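Local coordinates for probable sugar ABC transporter, sugar-binding protein (Streptococcus pneumoniae, PDB 2W7Y) that binds the blood group A-trisaccharide as a solute-binding protein, probably delivering such glycans to an ABC transporter for uptake, at residues T333-K339 / S350-V354; W162-F168 / F269-A275; A300-S306 / A381-T387. All blocks are in the same frame, centred on the assembly; numbering follows the deposited sequence.

Contact 1 of 3, residues T333-K339 / S350-V354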
loop_
_atom_site.group_PDB
_atom_site.type_symbol
_atom_site.label_atom_id
_atom_site.label_comp_id
_atom_site.label_asym_id
_atom_site.label_seq_id
_atom_site.Cartn_x
_atom_site.Cartn_y
_atom_site.Cartn_z
ATOM N N THR A 333 -16.589 3.277 -7.490
ATOM C CA THR A 333 -16.906 2.475 -6.324
ATOM C C THR A 333 -18.176 1.627 -6.574
ATOM O O THR A 333 -18.627 0.870 -5.711
ATOM C CB THR A 333 -16.922 3.414 -5.073
ATOM O OG1 THR A 333 -15.656 3.321 -4.399
ATOM C CG2 THR A 333 -18.020 3.114 -4.111
ATOM N N SER A 334 -18.704 1.728 -7.795
ATOM C CA SER A 334 -19.897 0.986 -8.207
ATOM C C SER A 334 -19.622 -0.498 -8.474
ATOM O O SER A 334 -18.482 -0.895 -8.731
ATOM C CB SER A 334 -20.536 1.635 -9.442
ATOM O OG SER A 334 -19.672 1.573 -10.561
ATOM N N ASP A 335 -20.689 -1.296 -8.421
ATOM C CA ASP A 335 -20.629 -2.749 -8.614
ATOM C C ASP A 335 -19.908 -3.169 -9.896
ATOM O O ASP A 335 -19.056 -4.060 -9.868
ATOM C CB ASP A 335 -22.042 -3.350 -8.594
ATOM C CG ASP A 335 -22.648 -3.407 -7.196
ATOM O OD1 ASP A 335 -21.973 -3.008 -6.220
ATOM O OD2 ASP A 335 -23.809 -3.860 -7.074
ATOM N N ASP A 336 -20.256 -2.522 -11.007
ATOM C CA ASP A 336 -19.720 -2.872 -12.325
ATOM C C ASP A 336 -18.246 -2.502 -12.513
ATOM O O ASP A 336 -17.489 -3.251 -13.132
ATOM C CB ASP A 336 -20.573 -2.247 -13.438
ATOM C CG ASP A 336 -21.973 -2.842 -13.513
ATOM O OD1 ASP A 336 -22.206 -3.934 -12.948
ATOM O OD2 ASP A 336 -22.850 -2.213 -14.143
ATOM N N VAL A 337 -17.848 -1.351 -11.981
ATOM C CA VAL A 337 -16.453 -0.904 -12.060
ATOM C C VAL A 337 -15.550 -1.753 -11.160
ATOM O O VAL A 337 -14.430 -2.101 -11.545
ATOM C CB VAL A 337 -16.312 0.611 -11.745
ATOM C CG1 VAL A 337 -14.842 1.028 -11.633
ATOM C CG2 VAL A 337 -17.024 1.441 -12.810
ATOM N N GLN A 338 -16.051 -2.095 -9.974
ATOM C CA GLN A 338 -15.303 -2.920 -9.021
ATOM C C GLN A 338 -15.063 -4.346 -9.498
ATOM O O GLN A 338 -14.062 -4.957 -9.131
ATOM C CB GLN A 338 -15.960 -2.911 -7.640
ATOM C CG GLN A 338 -15.114 -2.240 -6.550
ATOM C CD GLN A 338 -14.790 -0.805 -6.866
ATOM O OE1 GLN A 338 -13.747 -0.281 -6.464
ATOM N NE2 GLN A 338 -15.678 -0.159 -7.607
ATOM N N LYS A 339 -15.977 -4.865 -10.315
ATOM C CA LYS A 339 -15.780 -6.154 -10.975
ATOM C C LYS A 339 -14.598 -6.075 -11.941
ATOM O O LYS A 339 -13.813 -7.014 -12.051
ATOM C CB LYS A 339 -17.049 -6.592 -11.710
ATOM C CG LYS A 339 -16.986 -8.014 -12.257
ATOM C CD LYS A 339 -18.295 -8.442 -12.875
ATOM C CE LYS A 339 -18.233 -9.905 -13.293
ATOM N NZ LYS A 339 -19.564 -10.409 -13.724
ATOM N N SER A 350 -12.657 -2.409 -3.210
ATOM C CA SER A 350 -13.171 -1.858 -1.956
ATOM C C SER A 350 -14.626 -2.265 -1.747
ATOM O O SER A 350 -15.097 -2.369 -0.613
ATOM C CB SER A 350 -13.038 -0.331 -1.930
ATOM O OG SER A 350 -13.892 0.290 -2.875
ATOM N N ASN A 351 -15.326 -2.498 -2.856
ATOM C CA ASN A 351 -16.741 -2.846 -2.837
ATOM C C ASN A 351 -16.960 -4.272 -2.348
ATOM O O ASN A 351 -16.559 -5.235 -3.005
ATOM C CB ASN A 351 -17.351 -2.648 -4.224
ATOM C CG ASN A 351 -18.867 -2.682 -4.218
ATOM O OD1 ASN A 351 -19.494 -3.119 -3.254
ATOM N ND2 ASN A 351 -19.464 -2.218 -5.308
ATOM N N GLU A 352 -17.613 -4.386 -1.195
ATOM C CA GLU A 352 -17.830 -5.673 -0.535
ATOM C C GLU A 352 -18.945 -6.499 -1.177
ATOM O O GLU A 352 -19.177 -7.646 -0.783
ATOM C CB GLU A 352 -18.080 -5.466 0.960
ATOM C CG GLU A 352 -16.841 -4.955 1.694
ATOM C CD GLU A 352 -17.101 -4.582 3.142
ATOM O OE1 GLU A 352 -18.277 -4.541 3.564
ATOM O OE2 GLU A 352 -16.114 -4.328 3.860
ATOM N N ASN A 353 -19.624 -5.910 -2.164
ATOM C CA ASN A 353 -20.627 -6.613 -2.965
ATOM C C ASN A 353 -19.994 -7.502 -4.032
ATOM O O ASN A 353 -20.653 -8.379 -4.582
ATOM C CB ASN A 353 -21.586 -5.622 -3.634
ATOM C CG ASN A 353 -22.524 -4.946 -2.648
ATOM O OD1 ASN A 353 -23.117 -5.597 -1.787
ATOM N ND2 ASN A 353 -22.679 -3.634 -2.788
ATOM N N VAL A 354 -18.719 -7.259 -4.331
ATOM C CA VAL A 354 -17.978 -8.067 -5.297
ATOM C C VAL A 354 -17.468 -9.330 -4.613
ATOM O O VAL A 354 -16.671 -9.262 -3.675
ATOM C CB VAL A 354 -16.801 -7.284 -5.929
ATOM C CG1 VAL A 354 -16.035 -8.164 -6.910
ATOM C CG2 VAL A 354 -17.304 -6.040 -6.628
#
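Asn-351 reaches the first turn of helix 335-343 with its amide nitrogen, and Asp-335 receives it in the one hydrogen bond between the segments, ND2 to OD1 at 2.8 Å. The bond is bent, 145° at the hydrogen; OD1 offers its anti lone pair, and carboxylate and amide planes stand 37° apart. The amide's other end is held by its own loop: Asn-351 OD1 accepts from Asn-353 N at 3.0 Å, an Asx turn within the type I turn 351-354. Bonds at both ends probably restrict rotation of the amide. Thr-333 O, which accepts from Asn-135 ND2, lies 3.2 Å from Asn-351 ND2.

Apolar contact comes from Gln-338, whose CG lies 3.3 Å from Asn-351 CB while Val-354 CG2 sits 3.6 Å from Gln-338 CB. A bend at chi2 (59°) turns the amide so that NE2 reaches back to Ser-334 O, 3.1 Å away, with Ser-334 O in the plane of the Gln-338 amide; that carbonyl also takes the helical bond from Gln-338 N, and NE2 has a second acceptor in Met-332 O.

The loop between helices 335-343 and 356-361 thus folds back on the start of the former, while helix 133-136 lies alongside: Asn-135 O accepts from Ser-350 OG, and Lys-134 bonds Asn-353 OD1.

Contact 2 of 3, residues W162-F168 / F269-A275; sequences WYNKDIF and FQEGKSA
Asn-164 and Ala-275 bring the two backbones together, with CA atoms 5.2 Å apart where strand 157-164 ends and the chain turns a corner at Ala-275. Asn-164 N donates to Ala-275 O at 2.8 Å, nearly straight at 162°, and Tyr-163 CA adds a CA-H...O contact to the same oxygen. Before the corner, helix 262-270 closes in a Schellman motif at Gly-272.

A chi1 of -169°, which sets CG opposite the backbone N, lets the Asn-164 amide stand between the helix start and the 269-275 turn. OD1 caps helix 165-171, accepting from Ile-167 N from above the carbonyl plane and weakly from Asp-166 N. ND2 donates a hydrogen bond to a water at 2.8 Å, which in turn donates to Phe-269 O and Ser-274 O, so one water bridges the Asn-164 amide to both carbonyls.

Rim atoms of the Phe-269 ring reach the strand, CZ 3.5 Å from Tyr-163 N and CE2 3.6 Å from Trp-162 CB. On the helix side, Ile-167 CG2 and Phe-168 CE1 each lie 3.9 Å from Ala-275 CB; Phe-168 also turns its ring edge to Ala-275 O.

The arrangement is an asparagine N-cap at a strand-to-helix junction, tied to a Schellman-ended helix as the chain enters strand 276-277, the antiparallel neighbour of 157-164.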
loop_
_atom_site.group_PDB
_atom_site.type_symbol
_atom_site.label_atom_id
_atom_site.label_comp_id
_atom_site.label_asym_id
_atom_site.label_seq_id
_atom_site.Cartn_x
_atom_site.Cartn_y
_atom_site.Cartn_z
ATOM N N TRP A 162 5.443 -11.931 -1.244
ATOM C CA TRP A 162 5.649 -12.931 -2.289
ATOM C C TRP A 162 6.998 -13.612 -2.123
ATOM O O TRP A 162 7.963 -12.988 -1.688
ATOM C CB TRP A 162 5.531 -12.304 -3.680
ATOM C CG TRP A 162 4.198 -11.653 -3.928
ATOM C CD1 TRP A 162 3.850 -10.361 -3.647
ATOM C CD2 TRP A 162 3.038 -12.264 -4.507
ATOM N NE1 TRP A 162 2.549 -10.129 -4.017
ATOM C CE2 TRP A 162 2.023 -11.279 -4.543
ATOM C CE3 TRP A 162 2.756 -13.546 -5.002
ATOM C CZ2 TRP A 162 0.743 -11.539 -5.053
ATOM C CZ3 TRP A 162 1.486 -13.805 -5.504
ATOM C CH2 TRP A 162 0.496 -12.804 -5.530
ATOM N N TYR A 163 7.060 -14.896 -2.463
ATOM C CA TYR A 163 8.303 -15.652 -2.343
ATOM C C TYR A 163 8.492 -16.638 -3.492
ATOM O O TYR A 163 7.515 -17.112 -4.083
ATOM C CB TYR A 163 8.384 -16.361 -0.985
ATOM C CG TYR A 163 7.595 -17.649 -0.887
ATOM C CD1 TYR A 163 6.212 -17.632 -0.711
ATOM C CD2 TYR A 163 8.239 -18.889 -0.952
ATOM C CE1 TYR A 163 5.484 -18.812 -0.614
ATOM C CE2 TYR A 163 7.521 -20.077 -0.857
ATOM C CZ TYR A 163 6.145 -20.030 -0.691
ATOM O OH TYR A 163 5.432 -21.198 -0.593
ATOM N N ASN A 164 9.754 -16.924 -3.807
ATOM C CA ASN A 164 10.104 -17.904 -4.827
ATOM C C ASN A 164 10.216 -19.296 -4.214
ATOM O O ASN A 164 11.141 -19.572 -3.444
ATOM C CB ASN A 164 11.409 -17.507 -5.529
ATOM C CG ASN A 164 11.684 -18.328 -6.782
ATOM O OD1 ASN A 164 11.626 -19.557 -6.767
ATOM N ND2 ASN A 164 11.999 -17.645 -7.874
ATOM N N LYS A 165 9.271 -20.166 -4.568
ATOM C CA LYS A 165 9.205 -21.537 -4.042
ATOM C C LYS A 165 10.450 -22.370 -4.363
ATOM O O LYS A 165 10.879 -23.189 -3.545
ATOM C CB LYS A 165 7.951 -22.257 -4.549
ATOM C CG LYS A 165 6.630 -21.596 -4.153
ATOM C CD LYS A 165 5.426 -22.369 -4.694
ATOM C CE LYS A 165 5.249 -22.151 -6.192
ATOM N NZ LYS A 165 4.218 -23.050 -6.776
ATOM N N ASP A 166 11.021 -22.153 -5.548
ATOM C CA ASP A 166 12.188 -22.915 -6.011
ATOM C C ASP A 166 13.470 -22.550 -5.267
ATOM O O ASP A 166 14.235 -23.433 -4.880
ATOM C CB ASP A 166 12.396 -22.750 -7.523
ATOM C CG ASP A 166 11.239 -23.299 -8.341
ATOM O OD1 ASP A 166 10.407 -24.056 -7.794
ATOM O OD2 ASP A 166 11.164 -22.973 -9.548
ATOM N N ILE A 167 13.698 -21.252 -5.082
ATOM C CA ILE A 167 14.851 -20.754 -4.327
ATOM C C ILE A 167 14.810 -21.209 -2.863
ATOM O O ILE A 167 15.837 -21.608 -2.310
ATOM C CB ILE A 167 14.985 -19.204 -4.435
ATOM C CG1 ILE A 167 15.289 -18.797 -5.887
ATOM C CG2 ILE A 167 16.055 -18.677 -3.480
ATOM C CD1 ILE A 167 15.138 -17.307 -6.184
ATOM N N PHE A 168 13.627 -21.158 -2.250
ATOM C CA PHE A 168 13.437 -21.628 -0.872
ATOM C C PHE A 168 13.728 -23.124 -0.734
ATOM O O PHE A 168 14.431 -23.543 0.190
ATOM C CB PHE A 168 12.021 -21.317 -0.379
ATOM C CG PHE A 168 11.868 -19.939 0.212
ATOM C CD1 PHE A 168 11.911 -18.802 -0.600
ATOM C CD2 PHE A 168 11.671 -19.776 1.578
ATOM C CE1 PHE A 168 11.769 -17.526 -0.056
ATOM C CE2 PHE A 168 11.528 -18.503 2.131
ATOM C CZ PHE A 168 11.576 -17.376 1.311
ATOM N N PHE A 269 12.648 -10.021 -9.029
ATOM C CA PHE A 269 11.878 -11.106 -8.440
ATOM C C PHE A 269 11.219 -11.983 -9.504
ATOM O O PHE A 269 11.244 -13.209 -9.395
ATOM C CB PHE A 269 10.836 -10.547 -7.466
ATOM C CG PHE A 269 10.114 -11.602 -6.685
ATOM C CD1 PHE A 269 10.790 -12.389 -5.755
ATOM C CD2 PHE A 269 8.756 -11.808 -6.873
ATOM C CE1 PHE A 269 10.121 -13.367 -5.034
ATOM C CE2 PHE A 269 8.083 -12.782 -6.154
ATOM C CZ PHE A 269 8.766 -13.565 -5.236
ATOM N N GLN A 270 10.649 -11.343 -10.525
ATOM C CA GLN A 270 10.068 -12.028 -11.686
ATOM C C GLN A 270 11.099 -12.872 -12.426
ATOM O O GLN A 270 10.760 -13.895 -13.024
ATOM C CB GLN A 270 9.469 -11.010 -12.664
ATOM C CG GLN A 270 8.238 -10.275 -12.152
ATOM C CD GLN A 270 7.776 -9.155 -13.074
ATOM O OE1 GLN A 270 7.443 -8.056 -12.618
ATOM N NE2 GLN A 270 7.748 -9.428 -14.371
ATOM N N GLU A 271 12.355 -12.430 -12.383
ATOM C CA GLU A 271 13.449 -13.083 -13.096
ATOM C C GLU A 271 14.209 -14.085 -12.223
ATOM O O GLU A 271 15.178 -14.694 -12.670
ATOM C CB GLU A 271 14.403 -12.033 -13.678
ATOM C CG GLU A 271 13.786 -11.180 -14.791
ATOM C CD GLU A 271 14.709 -10.080 -15.304
ATOM O OE1 GLU A 271 15.744 -9.792 -14.662
ATOM O OE2 GLU A 271 14.390 -9.495 -16.363
ATOM N N GLY A 272 13.765 -14.249 -10.979
ATOM C CA GLY A 272 14.366 -15.215 -10.061
ATOM C C GLY A 272 15.694 -14.784 -9.471
ATOM O O GLY A 272 16.530 -15.623 -9.133
ATOM N N LYS A 273 15.883 -13.474 -9.341
ATOM C CA LYS A 273 17.118 -12.910 -8.785
ATOM C C LYS A 273 17.015 -12.632 -7.285
ATOM O O LYS A 273 18.026 -12.399 -6.629
ATOM C CB LYS A 273 17.513 -11.637 -9.536
ATOM C CG LYS A 273 17.930 -11.870 -10.980
ATOM C CD LYS A 273 18.283 -10.561 -11.667
ATOM C CE LYS A 273 19.020 -10.799 -12.977
ATOM N NZ LYS A 273 18.128 -11.332 -14.043
ATOM N N SER A 274 15.794 -12.650 -6.753
ATOM C CA SER A 274 15.562 -12.495 -5.316
ATOM C C SER A 274 14.589 -13.556 -4.795
ATOM O O SER A 274 13.847 -14.161 -5.574
ATOM C CB SER A 274 15.078 -11.078 -4.976
ATOM O OG SER A 274 13.916 -10.723 -5.708
ATOM N N ALA A 275 14.611 -13.786 -3.483
ATOM C CA ALA A 275 13.829 -14.860 -2.866
ATOM C C ALA A 275 12.458 -14.397 -2.384
ATOM O O ALA A 275 11.479 -15.126 -2.506
ATOM C CB ALA A 275 14.606 -15.497 -1.721
HETATM O O HOH W 1 12.407 -14.921 -7.604
#

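Contact 3 of 3, residues A300-S306 / A381-T387; sequences AGVAISS and AKAVVPT
Strands 302-306 and 383-385 form a parallel pair of the mixed sheet that also contains strand 157-164, with bridges joining Val-302 to Ala-383, Ala-303 to Val-384 and Ile-304 to Val-385. Their short axes approach to 4.6 Å and diverge by 43°, a marked twist. Ala-303 uses both its N and its O toward strand 383-385: N donates to Ala-383 O, and O accepts from Val-385 N, 3.1 Å away. Ser-305 N continues the pattern to Val-385 O at 2.8 Å. At the start, Gly-301 O takes Ala-383 N at 3.3 Å and, weakly, Lys-382 N. Gly-301, with positive phi, forms a G1 bulge together with Val-302 and lies against the Lys-382 chain.

Val-302, Ile-304, Ala-383 and Val-385 share one face, from which Val-302, Ile-304 and Val-385 touch helix 207-215. There Val-385 CG2 comes within 4.1 Å of Ile-304 CG1. The other face carries Ala-303 and Val-384 against Val-378 of helix 366-379; Val-384 CG2 lies 3.5 Å from Ser-305 CB. Beyond the strands, Thr-387 turns its methyl CG2 to Ile-304 CG2 at 3.7 Å, while its OG1 caps helix 388-392 by accepting from Asp-390 N and forms a weak, long bond with Ser-306 OG at 3.4 Å.

The pairing therefore rests on backbone bonds and small or branched apolar side chains, and its one polar side-chain link is a weak hydroxyl pair at the end closer to the bound sugar.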
loop_
_atom_site.group_PDB
_atom_site.type_symbol
_atom_site.label_atom_id
_atom_site.label_comp_id
_atom_site.label_asym_id
_atom_site.label_seq_id
_atom_site.Cartn_x
_atom_site.Cartn_y
_atom_site.Cartn_z
ATOM N N ALA A 300 4.772 -14.821 12.412
ATOM C CA ALA A 300 3.721 -14.878 13.437
ATOM C C ALA A 300 2.307 -14.652 12.879
ATOM O O ALA A 300 1.403 -14.237 13.606
ATOM C CB ALA A 300 4.031 -13.921 14.605
ATOM N N GLY A 301 2.126 -14.950 11.591
ATOM C CA GLY A 301 0.823 -14.867 10.932
ATOM C C GLY A 301 0.235 -13.470 10.828
ATOM O O GLY A 301 -0.977 -13.297 10.941
ATOM N N VAL A 302 1.093 -12.478 10.598
ATOM C CA VAL A 302 0.662 -11.086 10.475
ATOM C C VAL A 302 0.604 -10.660 9.007
ATOM O O VAL A 302 1.453 -11.047 8.204
ATOM C CB VAL A 302 1.567 -10.122 11.296
ATOM C CG1 VAL A 302 1.074 -8.680 11.207
ATOM C CG2 VAL A 302 1.630 -10.557 12.756
ATOM N N ALA A 303 -0.421 -9.881 8.664
ATOM C CA ALA A 303 -0.551 -9.298 7.331
ATOM C C ALA A 303 -0.954 -7.832 7.432
ATOM O O ALA A 303 -1.400 -7.372 8.482
ATOM C CB ALA A 303 -1.560 -10.081 6.494
ATOM N N ILE A 304 -0.773 -7.097 6.339
ATOM C CA ILE A 304 -1.195 -5.704 6.272
ATOM C C ILE A 304 -2.580 -5.630 5.626
ATOM O O ILE A 304 -2.805 -6.193 4.549
ATOM C CB ILE A 304 -0.159 -4.820 5.511
ATOM C CG1 ILE A 304 1.129 -4.687 6.335
ATOM C CG2 ILE A 304 -0.735 -3.435 5.211
ATOM C CD1 ILE A 304 2.385 -4.387 5.534
ATOM N N SER A 305 -3.508 -4.962 6.308
ATOM C CA SER A 305 -4.836 -4.706 5.761
ATOM C C SER A 305 -5.290 -3.303 6.108
ATOM O O SER A 305 -5.784 -3.040 7.210
ATOM C CB SER A 305 -5.862 -5.726 6.253
ATOM O OG SER A 305 -7.061 -5.619 5.502
ATOM N N SER A 306 -5.092 -2.399 5.158
ATOM C CA SER A 306 -5.567 -1.039 5.296
ATOM C C SER A 306 -6.236 -0.581 4.011
ATOM O O SER A 306 -6.339 -1.346 3.044
ATOM C CB SER A 306 -4.437 -0.100 5.713
ATOM O OG SER A 306 -3.424 -0.085 4.733
ATOM N N ALA A 381 -5.329 -14.084 8.292
ATOM C CA ALA A 381 -4.164 -13.822 9.134
ATOM C C ALA A 381 -4.556 -13.840 10.611
ATOM O O ALA A 381 -5.686 -13.477 10.965
ATOM C CB ALA A 381 -3.544 -12.479 8.767
ATOM N N LYS A 382 -3.626 -14.277 11.459
ATOM C CA LYS A 382 -3.826 -14.282 12.908
ATOM C C LYS A 382 -3.991 -12.858 13.436
ATOM O O LYS A 382 -4.788 -12.606 14.333
ATOM C CB LYS A 382 -2.651 -14.958 13.615
ATOM C CG LYS A 382 -2.512 -16.452 13.357
ATOM C CD LYS A 382 -1.294 -16.997 14.087
ATOM C CE LYS A 382 -0.779 -18.289 13.462
ATOM N NZ LYS A 382 0.633 -18.555 13.878
ATOM N N ALA A 383 -3.220 -11.934 12.872
ATOM C CA ALA A 383 -3.317 -10.521 13.207
ATOM C C ALA A 383 -3.179 -9.693 11.949
ATOM O O ALA A 383 -2.432 -10.043 11.034
ATOM C CB ALA A 383 -2.248 -10.128 14.221
ATOM N N VAL A 384 -3.903 -8.585 11.905
ATOM C CA VAL A 384 -3.846 -7.704 10.759
ATOM C C VAL A 384 -3.638 -6.252 11.220
ATOM O O VAL A 384 -4.292 -5.790 12.167
ATOM C CB VAL A 384 -5.082 -7.932 9.832
ATOM C CG1 VAL A 384 -6.133 -6.826 9.958
ATOM C CG2 VAL A 384 -4.639 -8.161 8.396
ATOM N N VAL A 385 -2.692 -5.566 10.576
ATOM C CA VAL A 385 -2.334 -4.183 10.913
ATOM C C VAL A 385 -2.603 -3.208 9.753
ATOM O O VAL A 385 -2.619 -3.621 8.593
ATOM C CB VAL A 385 -0.839 -4.051 11.376
ATOM C CG1 VAL A 385 -0.609 -4.772 12.698
ATOM C CG2 VAL A 385 0.130 -4.548 10.307
ATOM N N PRO A 386 -2.844 -1.915 10.066
ATOM C CA PRO A 386 -2.910 -0.911 9.008
ATOM C C PRO A 386 -1.505 -0.417 8.652
ATOM O O PRO A 386 -0.545 -0.717 9.365
ATOM C CB PRO A 386 -3.732 0.212 9.646
ATOM C CG PRO A 386 -3.413 0.127 11.098
ATOM C CD PRO A 386 -3.087 -1.324 11.399
ATOM N N THR A 387 -1.377 0.328 7.561
ATOM C CA THR A 387 -0.070 0.861 7.175
ATOM C C THR A 387 0.303 2.038 8.066
ATOM O O THR A 387 -0.566 2.833 8.455
ATOM C CB THR A 387 -0.022 1.329 5.709
ATOM O OG1 THR A 387 -1.078 2.268 5.477
ATOM C CG2 THR A 387 -0.153 0.158 4.753
#

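Contacts 2 and 3 share one sheet, since strands 157-164 and 302-306 are neighbours in it, yet their centres are 22 Å apart and their nearest atoms about 10 Å. Contact 1 is well separated from contact 2, with 32 Å between centres and about 16 Å between nearest atoms, but its nearest atoms come within about 8 Å of contact 3, between whose two segments its sequence falls. Side chains of all three stand in a second layer around the bound trisaccharide: Thr-387 is about 7 Å from the N-acetylgalactosamine unit, Trp-162 about 8 Å from the same sugar, and Ser-350 about 10 Å from the galactose.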